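Local coordinates for BH0493 protein (Bacillus halodurans C-125, PDB 2QEE) that binds zinc and probably works as a metal-dependent enzyme of the amidohydrolase superfamily, at residues D43-L48 with S72-A77; H51-E56 with E93-V98. One frame throughout, in Å; residues are numbered along the deposited sequence.

Contact 1: residues D43-L48 with S72-A77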
ATOM      1  N   ASP C  43     -30.352  18.427  -2.067  1.00 18.33           N
ATOM      2  CA  ASP C  43     -30.399  19.125  -3.362  1.00 18.05           C
ATOM      3  C   ASP C  43     -29.073  19.347  -4.023  1.00 19.05           C
ATOM      4  O   ASP C  43     -28.028  19.175  -3.385  1.00 18.99           O
ATOM      5  CB  ASP C  43     -31.281  20.404  -3.385  1.00 17.47           C
ATOM      6  CG  ASP C  43     -30.589  21.649  -2.840  1.00 29.53           C
ATOM      7  OD1 ASP C  43     -29.337  21.756  -2.739  1.00 19.73           O
ATOM      8  OD2 ASP C  43     -31.355  22.583  -2.495  1.00 24.14           O
ATOM      9  N   ILE C  44     -29.114  19.755  -5.283  1.00 19.01           N
ATOM     10  CA  ILE C  44     -27.864  19.895  -6.100  1.00 18.28           C
ATOM     11  C   ILE C  44     -26.885  20.949  -5.559  1.00 19.51           C
ATOM     12  O   ILE C  44     -25.654  20.796  -5.688  1.00 19.23           O
ATOM     13  CB  ILE C  44     -28.191  20.115  -7.580  1.00 17.79           C
ATOM     14  CG1 ILE C  44     -26.958  20.131  -8.491  1.00 21.30           C
ATOM     15  CG2 ILE C  44     -29.007  21.460  -7.749  1.00 17.54           C
ATOM     16  CD1 ILE C  44     -26.059  18.861  -8.445  1.00 22.77           C
ATOM     17  N   ASP C  45     -27.395  22.067  -5.036  1.00 20.10           N
ATOM     18  CA  ASP C  45     -26.519  23.047  -4.415  1.00 19.56           C
ATOM     19  C   ASP C  45     -25.795  22.503  -3.195  1.00 17.22           C
ATOM     20  O   ASP C  45     -24.615  22.816  -2.995  1.00 18.90           O
ATOM     21  CB  ASP C  45     -27.332  24.291  -4.024  1.00 20.24           C
ATOM     22  CG  ASP C  45     -27.723  25.136  -5.232  1.00 27.33           C
ATOM     23  OD1 ASP C  45     -27.191  24.950  -6.339  1.00 25.81           O
ATOM     24  OD2 ASP C  45     -28.566  26.029  -5.068  1.00 36.40           O
ATOM     25  N   GLU C  46     -26.458  21.663  -2.406  1.00 16.58           N
ATOM     26  CA  GLU C  46     -25.830  21.031  -1.259  1.00 18.44           C
ATOM     27  C   GLU C  46     -24.796  19.968  -1.744  1.00 17.75           C
ATOM     28  O   GLU C  46     -23.718  19.894  -1.200  1.00 18.56           O
ATOM     29  CB  GLU C  46     -26.883  20.376  -0.421  1.00 21.10           C
ATOM     30  CG  GLU C  46     -27.840  21.431   0.239  1.00 23.10           C
ATOM     31  CD  GLU C  46     -27.203  22.209   1.382  1.00 30.20           C
ATOM     32  OE1 GLU C  46     -26.021  21.966   1.777  1.00 25.35           O
ATOM     33  OE2 GLU C  46     -27.927  23.071   1.927  1.00 28.88           O
ATOM     34  N   LEU C  47     -25.172  19.182  -2.753  1.00 18.54           N
ATOM     35  CA  LEU C  47     -24.220  18.225  -3.382  1.00 16.03           C
ATOM     36  C   LEU C  47     -22.942  18.917  -3.825  1.00 17.98           C
ATOM     37  O   LEU C  47     -21.853  18.481  -3.533  1.00 18.73           O
ATOM     38  CB  LEU C  47     -24.825  17.511  -4.591  1.00 15.93           C
ATOM     39  CG  LEU C  47     -25.846  16.421  -4.269  1.00 17.43           C
ATOM     40  CD1 LEU C  47     -26.517  15.897  -5.571  1.00 20.63           C
ATOM     41  CD2 LEU C  47     -25.168  15.255  -3.496  1.00 20.64           C
ATOM     42  N   LEU C  48     -23.095  20.032  -4.544  1.00 16.70           N
ATOM     43  CA  LEU C  48     -21.954  20.754  -5.066  1.00 17.59           C
ATOM     44  C   LEU C  48     -21.103  21.453  -4.004  1.00 17.86           C
ATOM     45  O   LEU C  48     -19.914  21.657  -4.205  1.00 20.27           O
ATOM     46  CB  LEU C  48     -22.464  21.768  -6.094  1.00 17.24           C
ATOM     47  CG  LEU C  48     -22.775  21.135  -7.458  1.00 14.34           C
ATOM     48  CD1 LEU C  48     -23.529  22.178  -8.345  1.00 15.87           C
ATOM     49  CD2 LEU C  48     -21.532  20.594  -8.251  1.00 15.99           C
ATOM     50  N   SER C  72     -23.159  33.178  -1.395  1.00 25.70           N
ATOM     51  CA  SER C  72     -24.354  32.398  -1.053  1.00 26.51           C
ATOM     52  C   SER C  72     -24.128  30.946  -1.460  1.00 25.27           C
ATOM     53  O   SER C  72     -23.275  30.688  -2.290  1.00 24.13           O
ATOM     54  CB  SER C  72     -25.583  32.895  -1.821  1.00 26.85           C
ATOM     55  OG  SER C  72     -25.427  32.751  -3.231  1.00 27.07           O
ATOM     56  N   LYS C  73     -24.903  30.028  -0.900  1.00 25.49           N
ATOM     57  CA  LYS C  73     -24.826  28.625  -1.374  1.00 26.55           C
ATOM     58  C   LYS C  73     -24.950  28.515  -2.912  1.00 26.59           C
ATOM     59  O   LYS C  73     -24.141  27.822  -3.569  1.00 25.96           O
ATOM     60  CB  LYS C  73     -25.795  27.705  -0.624  1.00 28.96           C
ATOM     61  CG  LYS C  73     -25.386  26.205  -0.778  1.00 30.35           C
ATOM     62  CD  LYS C  73     -25.846  25.327   0.346  1.00 33.11           C
ATOM     63  CE  LYS C  73     -24.982  25.519   1.587  1.00 35.11           C
ATOM     64  NZ  LYS C  73     -23.842  24.522   1.601  1.00 30.96           N
ATOM     65  N   ARG C  74     -25.902  29.223  -3.523  1.00 27.35           N
ATOM     66  CA  ARG C  74     -26.033  29.150  -4.978  1.00 28.10           C
ATOM     67  C   ARG C  74     -24.771  29.602  -5.689  1.00 24.27           C
ATOM     68  O   ARG C  74     -24.337  28.971  -6.646  1.00 22.89           O
ATOM     69  CB  ARG C  74     -27.240  29.940  -5.503  1.00 27.26           C
ATOM     70  CG  ARG C  74     -27.587  29.666  -7.008  1.00 34.86           C
ATOM     71  CD  ARG C  74     -28.781  30.542  -7.540  1.00 33.75           C
ATOM     72  NE  ARG C  74     -30.087  29.899  -7.812  1.00 48.37           N
ATOM     73  CZ  ARG C  74     -30.580  28.758  -7.300  1.00 50.25           C
ATOM     74  NH1 ARG C  74     -29.900  28.002  -6.436  1.00 46.01           N
ATOM     75  NH2 ARG C  74     -31.797  28.369  -7.670  1.00 46.92           N
ATOM     76  N   GLU C  75     -24.183  30.708  -5.231  1.00 22.31           N
ATOM     77  CA  GLU C  75     -22.964  31.243  -5.854  1.00 22.21           C
ATOM     78  C   GLU C  75     -21.778  30.284  -5.703  1.00 20.71           C
ATOM     79  O   GLU C  75     -21.017  30.119  -6.664  1.00 22.94           O
ATOM     80  CB  GLU C  75     -22.571  32.609  -5.265  1.00 23.54           C
ATOM     81  CG  GLU C  75     -23.527  33.712  -5.712  1.00 28.72           C
ATOM     82  CD  GLU C  75     -23.491  34.957  -4.848  1.00 34.28           C
ATOM     83  OE1 GLU C  75     -22.776  35.007  -3.832  1.00 27.11           O
ATOM     84  OE2 GLU C  75     -24.213  35.905  -5.210  1.00 39.30           O
ATOM     85  N   GLN C  76     -21.647  29.684  -4.522  1.00 21.58           N
ATOM     86  CA  GLN C  76     -20.578  28.672  -4.264  1.00 20.65           C
ATOM     87  C   GLN C  76     -20.778  27.518  -5.247  1.00 21.08           C
ATOM     88  O   GLN C  76     -19.831  27.101  -5.917  1.00 20.63           O
ATOM     89  CB  GLN C  76     -20.677  28.176  -2.835  1.00 21.14           C
ATOM     90  CG  GLN C  76     -20.194  29.199  -1.781  1.00 23.41           C
ATOM     91  CD  GLN C  76     -20.494  28.740  -0.374  1.00 22.97           C
ATOM     92  OE1 GLN C  76     -21.235  27.787  -0.166  1.00 29.13           O
ATOM     93  NE2 GLN C  76     -19.964  29.449   0.612  1.00 27.82           N
ATOM     94  N   ALA C  77     -22.016  27.036  -5.350  1.00 20.36           N
ATOM     95  CA  ALA C  77     -22.316  25.918  -6.249  1.00 19.87           C
ATOM     96  C   ALA C  77     -22.026  26.253  -7.709  1.00 20.11           C
ATOM     97  O   ALA C  77     -21.475  25.446  -8.449  1.00 19.08           O
ATOM     98  CB  ALA C  77     -23.755  25.453  -6.043  1.00 20.16           C
TER
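L48 and A77 bring the two helices together at the tight end of this contact, their CB atoms 3.9 Å apart. The small methyl of A77 permits this closeness, and L48 adds its CD1 against A77 O, while beyond the contact the leucine also packs on W81 and F85 further along helix 73-86. D45 continues the close packing, because the CB of A77 lies 3.5 Å from D45 OD1. This buried carboxylate divides its two oxygens between different cations. OD2 of D45 is met by R74 NH1 at 2.7 Å, a salt bridge in which the oxygen lies in the guanidinium plane, at its edge, although the planes of the two groups are turned 77° apart. OD1 pairs with R118 of helix 114-122, so both oxygens are engaged, which should favour the charged form.

Toward K73 the contact becomes looser. The exposed lysine starts with CG anti to its backbone N (chi1 -161°) and then bends at its far end, bringing the aliphatic chain across the E46 carboxylate at about a right angle, with K73 CD 3.5 Å from E46 OE2. The stronger polar partner of its ammonium group is T49 OG1, with E46 OE1 a weak second, in a long salt bridge of 3.4 Å from K73 NZ. R74, also exposed, has a chain that bends at chi3 and so brings NH1 back to D45.

The helix axes cross at 58°, each helix beginning with a cap: D43 OD1 accepts from E46 N, and S72 and E75 bind each other reciprocally. This is the packing of two obliquely crossing helices, the second of which starts with a classic capping box.

Contact 2: residues H51-E56 with E93-V98; sequences HYLVAE and EACRGV
A94 projects its methyl from helix 93-98 into a shallow hollow on helix 51-56 bordered by Y52, L53 and E56. The CB of A94 is 3.6 Å from L53 CD2 on one part of this border and equally near E56 OE2 on another, while Y52 contributes its CB. L53 returns the fit as the larger bump. With CG beside its backbone N (chi1 -67°), the two methyls of its forked end part over the neighbouring helix: L53 CD2 sits against both A94 CB and C95 SG, 3.6 Å from the sulfur, and L53 CD1 reaches V98 CG2 at 3.8 Å, the leucine and valine side chains meeting at a slant. F85 and L84 of helix 73-86 pack on C95, and F85 on V98 as well.

E56 runs out straight beyond CG and lays its carboxylate alongside this apolar patch, with OE1 3.8 Å from C95 SG. Several partners grip the buried group. OE1 is hydrogen-bonded to S92 OG, OE2 forms a salt bridge with R316 of the second subunit, and a water donates to E56 OE2 at 2.7 Å. That same water accepts from A94 N, 2.9 Å away, tying the side chain to the first turn of the other helix.

The helices cross at 127°, nearer antiparallel than parallel. The Y52 side chain also approaches the bound zinc ion to about 7 Å, its ring meeting those of Y50 and W328. Plain helix-helix packing of small and branched side chains thus joins two helices beside the zinc site and at a subunit interface.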
ATOM      1  N   HIS C  51     -18.082  19.385   1.400  1.00 18.82           N
ATOM      2  CA  HIS C  51     -16.744  19.880   1.716  1.00 18.86           C
ATOM      3  C   HIS C  51     -15.662  19.206   0.874  1.00 21.07           C
ATOM      4  O   HIS C  51     -14.591  19.789   0.651  1.00 20.40           O
ATOM      5  CB  HIS C  51     -16.435  19.803   3.212  1.00 19.35           C
ATOM      6  CG  HIS C  51     -16.325  18.412   3.776  1.00 26.55           C
ATOM      7  ND1 HIS C  51     -15.159  17.675   3.731  1.00 27.95           N
ATOM      8  CD2 HIS C  51     -17.228  17.639   4.423  1.00 25.73           C
ATOM      9  CE1 HIS C  51     -15.341  16.521   4.353  1.00 20.63           C
ATOM     10  NE2 HIS C  51     -16.587  16.475   4.780  1.00 29.65           N
ATOM     11  N   TYR C  52     -15.915  17.973   0.418  1.00 22.68           N
ATOM     12  CA  TYR C  52     -14.933  17.341  -0.481  1.00 20.02           C
ATOM     13  C   TYR C  52     -14.699  18.218  -1.701  1.00 18.03           C
ATOM     14  O   TYR C  52     -13.582  18.292  -2.222  1.00 18.99           O
ATOM     15  CB  TYR C  52     -15.390  15.953  -0.977  1.00 20.12           C
ATOM     16  CG  TYR C  52     -15.446  14.818   0.012  1.00 23.16           C
ATOM     17  CD1 TYR C  52     -15.797  15.006   1.339  1.00 25.30           C
ATOM     18  CD2 TYR C  52     -15.251  13.478  -0.422  1.00 29.80           C
ATOM     19  CE1 TYR C  52     -15.890  13.916   2.223  1.00 18.63           C
ATOM     20  CE2 TYR C  52     -15.343  12.362   0.479  1.00 21.27           C
ATOM     21  CZ  TYR C  52     -15.659  12.606   1.780  1.00 32.50           C
ATOM     22  OH  TYR C  52     -15.745  11.558   2.639  1.00 22.06           O
ATOM     23  N   LEU C  53     -15.766  18.836  -2.199  1.00 15.43           N
ATOM     24  CA  LEU C  53     -15.688  19.663  -3.398  1.00 16.52           C
ATOM     25  C   LEU C  53     -15.146  21.048  -3.101  1.00 16.69           C
ATOM     26  O   LEU C  53     -14.493  21.630  -3.960  1.00 16.39           O
ATOM     27  CB  LEU C  53     -17.026  19.743  -4.135  1.00 16.89           C
ATOM     28  CG  LEU C  53     -17.469  18.392  -4.763  1.00 17.04           C
ATOM     29  CD1 LEU C  53     -18.728  18.571  -5.573  1.00 23.88           C
ATOM     30  CD2 LEU C  53     -16.369  17.836  -5.664  1.00 23.12           C
ATOM     31  N   VAL C  54     -15.395  21.544  -1.893  1.00 18.05           N
ATOM     32  CA  VAL C  54     -14.694  22.781  -1.456  1.00 19.08           C
ATOM     33  C   VAL C  54     -13.152  22.633  -1.494  1.00 19.51           C
ATOM     34  O   VAL C  54     -12.449  23.446  -2.141  1.00 18.10           O
ATOM     35  CB  VAL C  54     -15.180  23.212  -0.058  1.00 21.09           C
ATOM     36  CG1 VAL C  54     -14.412  24.459   0.420  1.00 23.54           C
ATOM     37  CG2 VAL C  54     -16.686  23.486  -0.119  1.00 21.76           C
ATOM     38  N   ALA C  55     -12.645  21.529  -0.939  1.00 18.21           N
ATOM     39  CA  ALA C  55     -11.201  21.257  -1.020  1.00 18.18           C
ATOM     40  C   ALA C  55     -10.769  21.261  -2.492  1.00 16.91           C
ATOM     41  O   ALA C  55      -9.793  21.919  -2.879  1.00 16.51           O
ATOM     42  CB  ALA C  55     -10.895  19.903  -0.365  1.00 16.42           C
ATOM     43  N   GLU C  56     -11.504  20.548  -3.359  1.00 17.08           N
ATOM     44  CA  GLU C  56     -11.063  20.432  -4.736  1.00 14.77           C
ATOM     45  C   GLU C  56     -11.102  21.773  -5.490  1.00 14.85           C
ATOM     46  O   GLU C  56     -10.171  22.070  -6.214  1.00 15.86           O
ATOM     47  CB  GLU C  56     -11.874  19.352  -5.464  1.00 16.63           C
ATOM     48  CG  GLU C  56     -11.511  17.949  -4.888  1.00 15.05           C
ATOM     49  CD  GLU C  56     -12.291  16.827  -5.557  1.00 16.16           C
ATOM     50  OE1 GLU C  56     -12.590  16.943  -6.777  1.00 16.96           O
ATOM     51  OE2 GLU C  56     -12.579  15.855  -4.812  1.00 15.98           O
ATOM     52  N   GLU C  93     -13.431  11.402  -7.958  1.00 13.37           N
ATOM     53  CA  GLU C  93     -14.519  10.601  -7.421  1.00 12.61           C
ATOM     54  C   GLU C  93     -15.731  11.438  -6.947  1.00 13.64           C
ATOM     55  O   GLU C  93     -16.894  11.074  -7.221  1.00 13.14           O
ATOM     56  CB  GLU C  93     -14.001   9.724  -6.282  1.00 11.92           C
ATOM     57  CG  GLU C  93     -15.015   8.914  -5.515  1.00 12.51           C
ATOM     58  CD  GLU C  93     -15.859   7.905  -6.349  1.00 13.69           C
ATOM     59  OE1 GLU C  93     -15.585   7.633  -7.527  1.00 12.95           O
ATOM     60  OE2 GLU C  93     -16.857   7.447  -5.754  1.00 16.11           O
ATOM     61  N   ALA C  94     -15.451  12.518  -6.204  1.00 14.41           N
ATOM     62  CA  ALA C  94     -16.507  13.385  -5.676  1.00 13.68           C
ATOM     63  C   ALA C  94     -17.278  14.099  -6.798  1.00 12.03           C
ATOM     64  O   ALA C  94     -18.516  14.194  -6.762  1.00 13.37           O
ATOM     65  CB  ALA C  94     -15.899  14.369  -4.680  1.00 12.13           C
ATOM     66  N   CYS C  95     -16.578  14.493  -7.866  1.00 12.51           N
ATOM     67  CA  CYS C  95     -17.276  15.129  -8.983  1.00 14.42           C
ATOM     68  C   CYS C  95     -18.077  14.078  -9.769  1.00 15.50           C
ATOM     69  O   CYS C  95     -19.259  14.311 -10.110  1.00 14.64           O
ATOM     70  CB  CYS C  95     -16.300  15.825  -9.901  1.00 16.11           C
ATOM     71  SG  CYS C  95     -15.572  17.314  -9.140  1.00 17.55           S
ATOM     72  N   ARG C  96     -17.464  12.914 -10.073  1.00 13.69           N
ATOM     73  CA  ARG C  96     -18.211  11.819 -10.677  1.00 14.32           C
ATOM     74  C   ARG C  96     -19.494  11.548  -9.885  1.00 12.20           C
ATOM     75  O   ARG C  96     -20.609  11.342 -10.482  1.00 14.09           O
ATOM     76  CB  ARG C  96     -17.360  10.561 -10.684  1.00 14.57           C
ATOM     77  CG  ARG C  96     -18.019   9.276 -11.179  1.00 12.10           C
ATOM     78  CD  ARG C  96     -17.195   8.095 -10.527  1.00 12.63           C
ATOM     79  NE  ARG C  96     -17.803   6.837 -10.932  1.00 13.94           N
ATOM     80  CZ  ARG C  96     -17.531   5.663 -10.381  1.00 14.45           C
ATOM     81  NH1 ARG C  96     -16.668   5.576  -9.364  1.00 12.46           N
ATOM     82  NH2 ARG C  96     -18.144   4.582 -10.833  1.00 14.68           N
ATOM     83  N   GLY C  97     -19.360  11.480  -8.571  1.00 12.67           N
ATOM     84  CA  GLY C  97     -20.519  11.211  -7.720  1.00 14.36           C
ATOM     85  C   GLY C  97     -21.692  12.173  -7.953  1.00 14.60           C
ATOM     86  O   GLY C  97     -22.835  11.727  -8.030  1.00 13.37           O
ATOM     87  N   VAL C  98     -21.417  13.480  -8.056  1.00 13.62           N
ATOM     88  CA  VAL C  98     -22.501  14.441  -8.369  1.00 16.66           C
ATOM     89  C   VAL C  98     -23.237  14.022  -9.636  1.00 16.64           C
ATOM     90  O   VAL C  98     -24.481  14.006  -9.664  1.00 17.45           O
ATOM     91  CB  VAL C  98     -21.972  15.897  -8.458  1.00 17.19           C
ATOM     92  CG1 VAL C  98     -23.086  16.915  -8.883  1.00 17.80           C
ATOM     93  CG2 VAL C  98     -21.370  16.344  -7.095  1.00 17.44           C
TER
HETATM   94  O   HOH W   1     -12.821  13.179  -5.161  1.00 13.01           O

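How the contacts relate
After strand 24-26 and the zinc ligands H28 and H30, the chain enters helix 44-48, then helix 51-58, before reaching helices 73-86 and 93-104. Contact 1 closes a loop of 23 intervening residues and contact 2 one of 36. Their segments alternate along the chain, so the loops cross and neither nests in the other. The contacts also touch directly: L48 O lies 3.5 Å from L53 CB, and I44 CD1 packs 3.6 Å from V98 CG1. Four helices are thereby joined into one helical region inserted, in sequence, between strands 24-26 and 139-143, neighbours in a parallel sheet.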